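Local coordinates for beta-ketoacyl-[acyl-carrier-protein] synthase III (Pseudomonas aeruginosa, PDB 2X3E) that probably catalyses the first condensation of fatty acid synthesis, joining acetyl-CoA with malonyl-acyl carrier protein as a homodimer, at residues L244-P249 / G297-G302; L29-A34 / A149-R154; T80-F85 / V139-H144; V7-G12 / A163-A168. The protein carries 1 engineered substitution. All blocks are in the same frame, centred on the assembly; numbering follows the deposited sequence. Where two conformers were deposited one is given.

Interaction 1: L244-P249 / G297-G302; sequences LHHLVP and GILRDG
H245 and H246 face R300 and L299 with the backbones well apart, the H246 and L299 CA atoms being 7.3 Å from each other, and no backbone-to-backbone hydrogen bond joins the two segments. Side chains bridge the gap. H246 extends its imidazole across to the loop that leads into strand 304-311. Its NE2 accepts from the backbone N of R300 at 3.0 Å. The N-H points almost straight at the acceptor (172°), but the donor lies 34° out of the ring plane. CE1 of the same ring comes within 3.2 Å of I298 O. L299 CD2 sits over the middle of one ring face, 4.1 Å from the centroid, in a CH-pi contact. The opposite face is met by CB of H245, nearer the rim. The ring is thus sandwiched while its nitrogen is bonded, which should restrict its rotation.

At the more exposed end, the R300 chain folds back so that its guanidinium lies nearly parallel to the H245 ring, with 9° between the planes. H245 NE2 lies over one guanidinium face, and H245 CD2 is 3.4 Å from R300 NE. On the far side of the H245 ring, ND1 is bonded to the backbone N of N304. The contact therefore joins the start of strand 246-249, which pairs with strand 304-311, to the loop after helix 285-295, a helix closed by a Schellman motif at G297.

Both histidines use one nitrogen as an acceptor from a backbone N-H. As acceptors, H246 NE2 and H245 ND1 should carry no proton, so both rings are probably neutral, and the nearby arginine would favour that state.

Interaction 2: L29-A34 / A149-R154; sequences LDTSDA and ADRSTR
L29 puts its two methyl groups on the start of helix 151-156. CD1 touches R151 at CA (3.7 Å) and CB (3.9 Å). CD2 lies 4.1 Å from A149 CA and 3.9 Å from R154 NH1, so the leucine end is fitted between the loop and the first helical turn. Further along the segment, T31 OG1 comes to 4.1 Å from R151 CD. This is a loose van der Waals touch, and no hydrogen bond crosses between the segments.

The next shell sets the two arginines. A kink in the R154 chain (chi3 64°) turns NH1 back beside L29. There NH1 forms a salt bridge with E28 and also bonds P148 O. R151 instead is extended from CG to NE and runs past T31. Its charged end makes a cation-pi contact with W35. L29 therefore lies against the CA and CB of R151 and beside NH1 of R154.

D150 fixes the helix start itself. It is the N-cap, and its OD1 accepts from T153 N at 2.9 Å and from T153 OG1 at 2.7 Å. The backbone donor comes nearly along the C-O axis, whereas the hydroxyl approaches on the anti side, 28° out of the carboxylate plane. Two donors on one oxygen should favour its negative charge, as should the helix N-terminus.

In the fold, residues 29-32 connect helix 22-28 to helix 33-40, whose N-cap is S32. The contact lays this connection against the beginning of helix 151-156, which precedes strand 160-169, at the surface of the molecule.

Interaction 3: T80-F85 / V139-H144; sequences TSTGDF and VDTFSH
T80, S81 and T82 meet D140 and T141 where two neighbouring parallel strands of the thiolase fold, 75-79 and 133-140, run out into loops. An ST turn shapes the first loop: T80 OG1 accepts from T82 N at 3.0 Å.

The tight part is centred on D140 OD1. S81 N donates to its syn lone pair at 2.9 Å, and T82 OG1 donates to its anti lone pair at 2.7 Å. The same T82 hydroxyl accepts from T141 N at 2.9 Å, with a nearly straight N-H (166°). Its chi1 of 51° sets the oxygen between backbone N and carbonyl carbon, where it lies between D140 OD1 and T141 N. The second carboxylate oxygen, OD2, is bonded to A283 N, so D140 is held at both oxygens. The side chain of D140 is about 7 Å from that of A112, the engineered residue at the predicted active-site position.

The looser part lies around F142. T82 CG2 approaches its ring at 3.7 Å, and S81 CB lies near the ring plane at the edge. The pairing is apolar and without direction. C87 of the second subunit packs on both S81 and F142, so this side faces the dimer partner. Beyond T82 the first segment turns away from strand 133-140.

A water finishes the polar cluster: it donates to D140 OD2 at 2.8 Å and accepts from S81 OG at 2.7 Å.

Interaction 4: V7-G12 / A163-A168; sequences VVCGLG and AVVLRA
V7 and R167 begin an antiparallel pairing of strands 5-14 and 160-169, whose axes come within 4.5 Å at an angle of 162°. Backbone hydrogen bonds carry most of it. V7 and R167 exchange two, with V7 N to R167 O at 2.8 Å. G12 and A163 exchange two more at the other end. Between them C9 N donates to V165 O at 2.9 Å and V165 N to G10 O. C9 and G10 thus both face V165, a classic beta bulge.

Apolar contacts follow on both faces. On one, V8 CG2 meets L166 CD2 at 3.6 Å and L11 CD1 meets V164 CG1 at 3.8 Å. Helix 114-127 covers V164 and L166. On the other, A163 and V165 pack on helix 53-68. At the bulge, C9 SG rests against V165 CG1 at 3.5 Å.

The polar side chain is R167. It runs extended past C9 SG and alongside V7, pointing the same way. V7 CG1 lies over the centre of its guanidinium face. NH1 bonds A168 O within the guanidinium plane, and NH2 forms a salt bridge with E173.

Main-chain bonds therefore hold strand 5-14 onto strand 160-169; V8 also bonds the backbone of G175. The bulge takes up the extra residue, and the paired bonds V7/R167 and G12/A163 are kept on either side. The V165 N to G10 O bond is bent. The arginine covers V7 with its flat face, while NH1 and NH2 reach A168 O and E173.

Interactions 3 and 4 are buried, whereas interactions 1 and 2 lie at the surface. Interactions 3 and 4 belong to the same five-stranded sheet, since strands 133-140 and 160-169 are neighbours in it. Their nearest atoms are about 7 Å apart. Interaction 1 belongs to the other sheet, with its centre about 16 Å from that of interaction 4. Interaction 3 lies in the chain between the two segments of interaction 2, which joins helix starts and loops. The chemistry differs accordingly. Interaction 4 relies on strand-to-strand main-chain bonds, and interaction 3 on a buried carboxylate and hydroxyls near the predicted active site. Both surface contacts use arginines, laid on a histidine in interaction 1 and around a leucine in interaction 2.

Interaction 1: L244-P249 / G297-G302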
# COMPACT_ATOMS: atom_id res chain seq x y z
N LEU A 244 23.84 -20.45 3.20
CA LEU A 244 22.71 -19.93 3.97
C LEU A 244 22.67 -20.53 5.37
O LEU A 244 22.68 -21.76 5.52
CB LEU A 244 21.37 -20.27 3.29
CG LEU A 244 20.58 -19.25 2.51
CD1 LEU A 244 19.23 -19.87 2.16
CD2 LEU A 244 20.41 -17.94 3.28
N HIS A 245 22.63 -19.68 6.38
CA HIS A 245 22.44 -20.13 7.76
C HIS A 245 20.96 -20.20 8.09
O HIS A 245 20.52 -21.10 8.81
CB HIS A 245 23.13 -19.18 8.75
CG HIS A 245 24.63 -19.26 8.73
ND1 HIS A 245 25.40 -18.44 7.94
CD2 HIS A 245 25.49 -20.05 9.41
CE1 HIS A 245 26.68 -18.72 8.13
NE2 HIS A 245 26.76 -19.70 9.02
N HIS A 246 20.19 -19.23 7.59
CA HIS A 246 18.78 -19.07 7.95
C HIS A 246 17.90 -18.76 6.75
O HIS A 246 18.11 -17.78 6.04
CB HIS A 246 18.62 -17.94 8.97
CG HIS A 246 19.57 -18.02 10.12
ND1 HIS A 246 19.54 -19.04 11.04
CD2 HIS A 246 20.58 -17.20 10.50
CE1 HIS A 246 20.50 -18.86 11.93
NE2 HIS A 246 21.14 -17.74 11.63
N LEU A 247 16.91 -19.62 6.53
CA LEU A 247 15.86 -19.36 5.56
C LEU A 247 14.57 -19.13 6.33
O LEU A 247 14.13 -19.99 7.10
CB LEU A 247 15.70 -20.55 4.62
CG LEU A 247 14.67 -20.38 3.50
CD1 LEU A 247 14.99 -19.18 2.63
CD2 LEU A 247 14.60 -21.67 2.67
N VAL A 248 13.97 -17.96 6.13
CA VAL A 248 12.74 -17.58 6.82
C VAL A 248 11.64 -17.34 5.79
O VAL A 248 11.47 -16.23 5.29
CB VAL A 248 12.91 -16.33 7.69
CG1 VAL A 248 11.70 -16.17 8.60
CG2 VAL A 248 14.18 -16.42 8.52
N PRO A 249 10.91 -18.40 5.43
CA PRO A 249 9.84 -18.27 4.46
C PRO A 249 8.51 -17.83 5.08
O PRO A 249 8.28 -17.98 6.28
CB PRO A 249 9.71 -19.69 3.92
CG PRO A 249 10.13 -20.54 5.02
CD PRO A 249 11.19 -19.81 5.75
N GLY A 297 17.10 -18.45 20.40
CA GLY A 297 18.54 -18.30 20.18
C GLY A 297 19.04 -18.98 18.92
O GLY A 297 20.23 -19.30 18.80
N ILE A 298 18.14 -19.19 17.96
CA ILE A 298 18.47 -19.87 16.71
C ILE A 298 19.29 -18.97 15.79
O ILE A 298 20.17 -19.44 15.07
CB ILE A 298 17.19 -20.34 15.98
CG1 ILE A 298 16.64 -21.61 16.63
CG2 ILE A 298 17.44 -20.56 14.49
CD1 ILE A 298 15.25 -21.97 16.17
N LEU A 299 19.01 -17.67 15.83
CA LEU A 299 19.57 -16.73 14.86
C LEU A 299 20.98 -16.32 15.23
O LEU A 299 21.23 -15.84 16.34
CB LEU A 299 18.68 -15.49 14.76
CG LEU A 299 17.22 -15.74 14.41
CD1 LEU A 299 16.46 -14.44 14.31
CD2 LEU A 299 17.10 -16.55 13.12
N ARG A 300 21.90 -16.49 14.29
CA ARG A 300 23.32 -16.22 14.49
C ARG A 300 23.65 -14.78 14.16
O ARG A 300 23.24 -14.27 13.12
CB ARG A 300 24.17 -17.09 13.56
CG ARG A 300 24.23 -18.55 13.89
CD ARG A 300 24.99 -19.30 12.79
NE ARG A 300 26.26 -18.65 12.45
CZ ARG A 300 27.47 -19.03 12.87
NH1 ARG A 300 27.62 -20.08 13.68
NH2 ARG A 300 28.54 -18.35 12.49
N ASP A 301 24.44 -14.13 15.02
CA ASP A 301 25.01 -12.82 14.71
C ASP A 301 25.78 -12.91 13.39
O ASP A 301 26.72 -13.68 13.28
CB ASP A 301 25.98 -12.37 15.82
CG ASP A 301 25.35 -12.30 17.20
OD1 ASP A 301 24.12 -12.08 17.30
OD2 ASP A 301 26.09 -12.44 18.19
N GLY A 302 25.36 -12.13 12.40
CA GLY A 302 26.05 -12.10 11.10
C GLY A 302 25.77 -13.29 10.19
O GLY A 302 26.39 -13.42 9.13

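Interaction 2: L29-A34 / A149-R154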
# COMPACT_ATOMS: atom_id res chain seq x y z
N LEU A 29 -16.82 -27.68 14.19
CA LEU A 29 -17.11 -28.05 12.80
C LEU A 29 -17.29 -29.56 12.59
O LEU A 29 -17.27 -30.04 11.45
CB LEU A 29 -15.99 -27.53 11.89
CG LEU A 29 -15.71 -26.02 11.99
CD1 LEU A 29 -14.58 -25.62 11.07
CD2 LEU A 29 -16.97 -25.22 11.68
N ASP A 30 -17.48 -30.29 13.68
CA ASP A 30 -17.74 -31.73 13.63
C ASP A 30 -16.71 -32.48 12.79
O ASP A 30 -17.07 -33.30 11.94
CB ASP A 30 -19.16 -31.99 13.10
CG ASP A 30 -20.22 -31.21 13.86
OD1 ASP A 30 -20.06 -30.99 15.08
OD2 ASP A 30 -21.22 -30.80 13.23
N THR A 31 -15.44 -32.18 13.02
CA THR A 31 -14.33 -32.89 12.37
C THR A 31 -13.44 -33.50 13.46
O THR A 31 -13.93 -33.81 14.55
CB THR A 31 -13.55 -31.97 11.39
OG1 THR A 31 -12.53 -32.72 10.73
CG2 THR A 31 -12.92 -30.79 12.12
N SER A 32 -12.14 -33.70 13.17
CA SER A 32 -11.24 -34.39 14.09
C SER A 32 -9.89 -33.70 14.20
O SER A 32 -9.48 -32.96 13.30
CB SER A 32 -11.03 -35.84 13.63
OG SER A 32 -10.30 -35.89 12.42
N ASP A 33 -9.19 -33.96 15.31
CA ASP A 33 -7.86 -33.42 15.56
C ASP A 33 -6.87 -33.91 14.50
O ASP A 33 -6.05 -33.13 14.00
CB ASP A 33 -7.38 -33.84 16.96
CG ASP A 33 -5.91 -33.50 17.22
OD1 ASP A 33 -5.47 -32.40 16.83
OD2 ASP A 33 -5.21 -34.34 17.82
N ALA A 34 -6.96 -35.19 14.18
CA ALA A 34 -6.11 -35.82 13.18
C ALA A 34 -6.09 -35.04 11.86
O ALA A 34 -5.03 -34.62 11.39
CB ALA A 34 -6.57 -37.25 12.94
N ALA A 149 -17.72 -21.87 8.48
CA ALA A 149 -18.00 -23.28 8.20
C ALA A 149 -16.86 -23.99 7.46
O ALA A 149 -16.94 -25.19 7.22
CB ALA A 149 -19.28 -23.40 7.40
N ASP A 150 -15.80 -23.26 7.11
CA ASP A 150 -14.72 -23.81 6.30
C ASP A 150 -13.57 -24.34 7.16
O ASP A 150 -12.77 -23.58 7.69
CB ASP A 150 -14.18 -22.76 5.33
CG ASP A 150 -13.28 -23.35 4.28
OD1 ASP A 150 -12.04 -23.28 4.43
OD2 ASP A 150 -13.82 -23.93 3.30
N ARG A 151 -13.47 -25.67 7.26
CA ARG A 151 -12.47 -26.29 8.12
C ARG A 151 -11.04 -26.15 7.60
O ARG A 151 -10.12 -26.04 8.40
CB ARG A 151 -12.81 -27.76 8.39
CG ARG A 151 -12.64 -28.69 7.21
CD ARG A 151 -13.07 -30.10 7.59
NE ARG A 151 -12.98 -31.03 6.47
CZ ARG A 151 -14.01 -31.61 5.85
NH1 ARG A 151 -15.27 -31.38 6.21
NH2 ARG A 151 -13.77 -32.45 4.84
N SER A 152 -10.86 -26.14 6.28
CA SER A 152 -9.51 -26.05 5.68
C SER A 152 -8.80 -24.73 5.99
O SER A 152 -7.64 -24.73 6.41
CB SER A 152 -9.57 -26.25 4.16
OG SER A 152 -9.99 -27.55 3.84
N THR A 153 -9.47 -23.61 5.76
CA THR A 153 -8.86 -22.30 6.02
C THR A 153 -8.78 -21.99 7.51
O THR A 153 -7.78 -21.43 7.97
CB THR A 153 -9.58 -21.13 5.30
OG1 THR A 153 -10.98 -21.13 5.63
CG2 THR A 153 -9.41 -21.25 3.79
N ARG A 154 -9.81 -22.35 8.27
CA ARG A 154 -9.79 -22.13 9.72
C ARG A 154 -8.72 -22.97 10.43
O ARG A 154 -8.18 -22.55 11.45
CB ARG A 154 -11.17 -22.36 10.32
CG ARG A 154 -12.18 -21.31 9.89
CD ARG A 154 -13.44 -21.38 10.70
NE ARG A 154 -13.18 -21.08 12.10
CZ ARG A 154 -13.98 -21.40 13.11
NH1 ARG A 154 -15.11 -22.06 12.90
NH2 ARG A 154 -13.63 -21.08 14.35

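Interaction 3: T80-F85 / V139-H144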
# COMPACT_ATOMS: atom_id res chain seq x y z
N THR A 80 -0.36 -5.10 5.00
CA THR A 80 -1.60 -5.75 5.44
C THR A 80 -2.63 -5.87 4.32
O THR A 80 -2.65 -5.05 3.39
CB THR A 80 -2.26 -5.01 6.64
OG1 THR A 80 -3.31 -5.81 7.20
CG2 THR A 80 -2.85 -3.65 6.24
N SER A 81 -3.47 -6.90 4.41
CA SER A 81 -4.65 -7.06 3.56
C SER A 81 -5.94 -6.99 4.40
O SER A 81 -7.03 -7.26 3.90
CB SER A 81 -4.61 -8.41 2.84
OG SER A 81 -3.38 -8.57 2.15
N THR A 82 -5.80 -6.63 5.68
CA THR A 82 -6.91 -6.64 6.62
C THR A 82 -6.84 -5.39 7.47
O THR A 82 -6.80 -5.44 8.71
CB THR A 82 -6.87 -7.91 7.50
OG1 THR A 82 -5.56 -8.05 8.06
CG2 THR A 82 -7.20 -9.14 6.68
N GLY A 83 -6.80 -4.24 6.79
CA GLY A 83 -6.78 -2.95 7.46
C GLY A 83 -8.05 -2.72 8.26
O GLY A 83 -9.08 -3.35 7.98
N ASP A 84 -7.98 -1.83 9.24
CA ASP A 84 -9.12 -1.53 10.10
C ASP A 84 -10.28 -0.90 9.32
O ASP A 84 -11.44 -1.10 9.68
CB ASP A 84 -8.73 -0.57 11.24
CG ASP A 84 -7.71 -1.17 12.21
OD1 ASP A 84 -7.44 -2.39 12.17
OD2 ASP A 84 -7.17 -0.39 13.02
N PHE A 85 -9.95 -0.15 8.27
CA PHE A 85 -10.95 0.54 7.45
C PHE A 85 -10.75 0.23 5.97
O PHE A 85 -9.74 -0.36 5.57
CB PHE A 85 -10.88 2.07 7.67
CG PHE A 85 -10.37 2.47 9.02
CD1 PHE A 85 -11.18 2.38 10.14
CD2 PHE A 85 -9.07 2.95 9.18
CE1 PHE A 85 -10.71 2.75 11.39
CE2 PHE A 85 -8.61 3.32 10.43
CZ PHE A 85 -9.42 3.21 11.53
N VAL A 139 1.30 -7.29 9.40
CA VAL A 139 0.15 -7.59 10.26
C VAL A 139 -1.03 -8.05 9.43
O VAL A 139 -1.34 -7.46 8.40
CB VAL A 139 -0.27 -6.36 11.11
CG1 VAL A 139 -0.54 -5.12 10.23
CG2 VAL A 139 -1.48 -6.69 11.99
N ASP A 140 -1.70 -9.10 9.89
CA ASP A 140 -2.94 -9.53 9.29
C ASP A 140 -3.83 -10.22 10.33
O ASP A 140 -3.34 -10.89 11.24
CB ASP A 140 -2.67 -10.45 8.09
CG ASP A 140 -2.62 -9.70 6.76
OD1 ASP A 140 -3.56 -8.93 6.48
OD2 ASP A 140 -1.66 -9.89 5.98
N THR A 141 -5.13 -10.01 10.18
CA THR A 141 -6.14 -10.63 11.02
C THR A 141 -7.12 -11.41 10.13
O THR A 141 -8.34 -11.16 10.13
CB THR A 141 -6.90 -9.59 11.86
OG1 THR A 141 -7.33 -8.52 11.02
CG2 THR A 141 -6.01 -9.05 12.98
N PHE A 142 -6.57 -12.36 9.39
CA PHE A 142 -7.35 -13.17 8.46
C PHE A 142 -8.52 -13.92 9.09
O PHE A 142 -9.50 -14.19 8.40
CB PHE A 142 -6.46 -14.17 7.70
CG PHE A 142 -6.06 -13.71 6.33
CD1 PHE A 142 -5.53 -12.45 6.14
CD2 PHE A 142 -6.21 -14.55 5.23
CE1 PHE A 142 -5.16 -12.02 4.87
CE2 PHE A 142 -5.84 -14.13 3.96
CZ PHE A 142 -5.31 -12.86 3.79
N SER A 143 -8.44 -14.25 10.38
CA SER A 143 -9.55 -14.94 11.04
C SER A 143 -10.87 -14.19 10.90
O SER A 143 -11.93 -14.81 10.83
CB SER A 143 -9.26 -15.21 12.52
OG SER A 143 -9.43 -14.03 13.30
N HIS A 144 -10.82 -12.86 10.84
CA HIS A 144 -12.04 -12.06 10.64
C HIS A 144 -12.68 -12.33 9.29
O HIS A 144 -13.87 -12.08 9.11
CB HIS A 144 -11.77 -10.56 10.77
CG HIS A 144 -11.36 -10.13 12.14
ND1 HIS A 144 -10.38 -9.19 12.37
CD2 HIS A 144 -11.80 -10.52 13.37
CE1 HIS A 144 -10.23 -9.01 13.67
NE2 HIS A 144 -11.08 -9.81 14.30
O HOH W 1 -1.08 -8.77 3.51

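Interaction 4: V7-G12 / A163-A168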
# COMPACT_ATOMS: atom_id res chain seq x y z
N VAL A 7 19.22 -0.70 7.09
CA VAL A 7 19.73 -1.69 8.04
C VAL A 7 18.69 -2.07 9.09
O VAL A 7 18.14 -1.21 9.77
CB VAL A 7 20.99 -1.15 8.75
CG1 VAL A 7 21.43 -2.11 9.84
CG2 VAL A 7 22.11 -0.92 7.74
N VAL A 8 18.44 -3.37 9.24
CA VAL A 8 17.57 -3.86 10.31
C VAL A 8 18.25 -3.62 11.66
O VAL A 8 19.41 -3.98 11.84
CB VAL A 8 17.26 -5.37 10.16
CG1 VAL A 8 16.45 -5.89 11.34
CG2 VAL A 8 16.51 -5.64 8.85
N CYS A 9 17.54 -2.99 12.59
CA CYS A 9 18.10 -2.70 13.92
C CYS A 9 17.14 -2.94 15.09
O CYS A 9 17.50 -2.67 16.22
CB CYS A 9 18.64 -1.26 13.95
SG CYS A 9 17.44 0.04 13.65
N GLY A 10 15.95 -3.48 14.82
CA GLY A 10 14.97 -3.76 15.87
C GLY A 10 13.92 -4.74 15.41
O GLY A 10 13.57 -4.79 14.23
N LEU A 11 13.42 -5.55 16.35
CA LEU A 11 12.38 -6.55 16.08
C LEU A 11 11.42 -6.59 17.25
O LEU A 11 11.83 -6.53 18.40
CB LEU A 11 13.01 -7.93 15.86
CG LEU A 11 12.06 -9.11 15.58
CD1 LEU A 11 11.45 -9.01 14.20
CD2 LEU A 11 12.80 -10.43 15.74
N GLY A 12 10.13 -6.68 16.93
CA GLY A 12 9.10 -6.86 17.95
C GLY A 12 7.91 -7.57 17.34
O GLY A 12 7.79 -7.68 16.12
N ALA A 163 7.06 -6.72 13.63
CA ALA A 163 7.59 -5.43 13.20
C ALA A 163 9.11 -5.39 13.28
O ALA A 163 9.72 -6.01 14.16
CB ALA A 163 7.00 -4.33 14.05
N VAL A 164 9.70 -4.66 12.33
CA VAL A 164 11.11 -4.35 12.36
C VAL A 164 11.32 -2.85 12.26
O VAL A 164 10.49 -2.12 11.69
CB VAL A 164 11.90 -5.05 11.21
CG1 VAL A 164 11.94 -6.54 11.42
CG2 VAL A 164 11.30 -4.70 9.84
N VAL A 165 12.43 -2.39 12.84
CA VAL A 165 12.92 -1.03 12.67
C VAL A 165 14.09 -1.08 11.69
O VAL A 165 14.97 -1.94 11.82
CB VAL A 165 13.40 -0.43 14.01
CG1 VAL A 165 14.08 0.93 13.79
CG2 VAL A 165 12.22 -0.30 14.99
N LEU A 166 14.06 -0.19 10.70
CA LEU A 166 15.15 -0.02 9.74
C LEU A 166 15.75 1.37 9.94
O LEU A 166 15.04 2.32 10.25
CB LEU A 166 14.64 -0.13 8.31
CG LEU A 166 14.03 -1.45 7.86
CD1 LEU A 166 13.29 -1.27 6.54
CD2 LEU A 166 15.10 -2.52 7.72
N ARG A 167 17.06 1.47 9.77
CA ARG A 167 17.75 2.77 9.82
C ARG A 167 18.69 2.92 8.64
O ARG A 167 19.13 1.94 8.06
CB ARG A 167 18.55 2.91 11.12
CG ARG A 167 19.72 1.94 11.27
CD ARG A 167 20.64 2.35 12.41
NE ARG A 167 21.66 1.35 12.70
CZ ARG A 167 22.76 1.13 11.97
NH1 ARG A 167 23.00 1.82 10.86
NH2 ARG A 167 23.61 0.19 12.36
N ALA A 168 19.01 4.17 8.30
CA ALA A 168 20.07 4.44 7.34
C ALA A 168 21.39 3.89 7.87
O ALA A 168 21.69 3.99 9.07
CB ALA A 168 20.18 5.95 7.08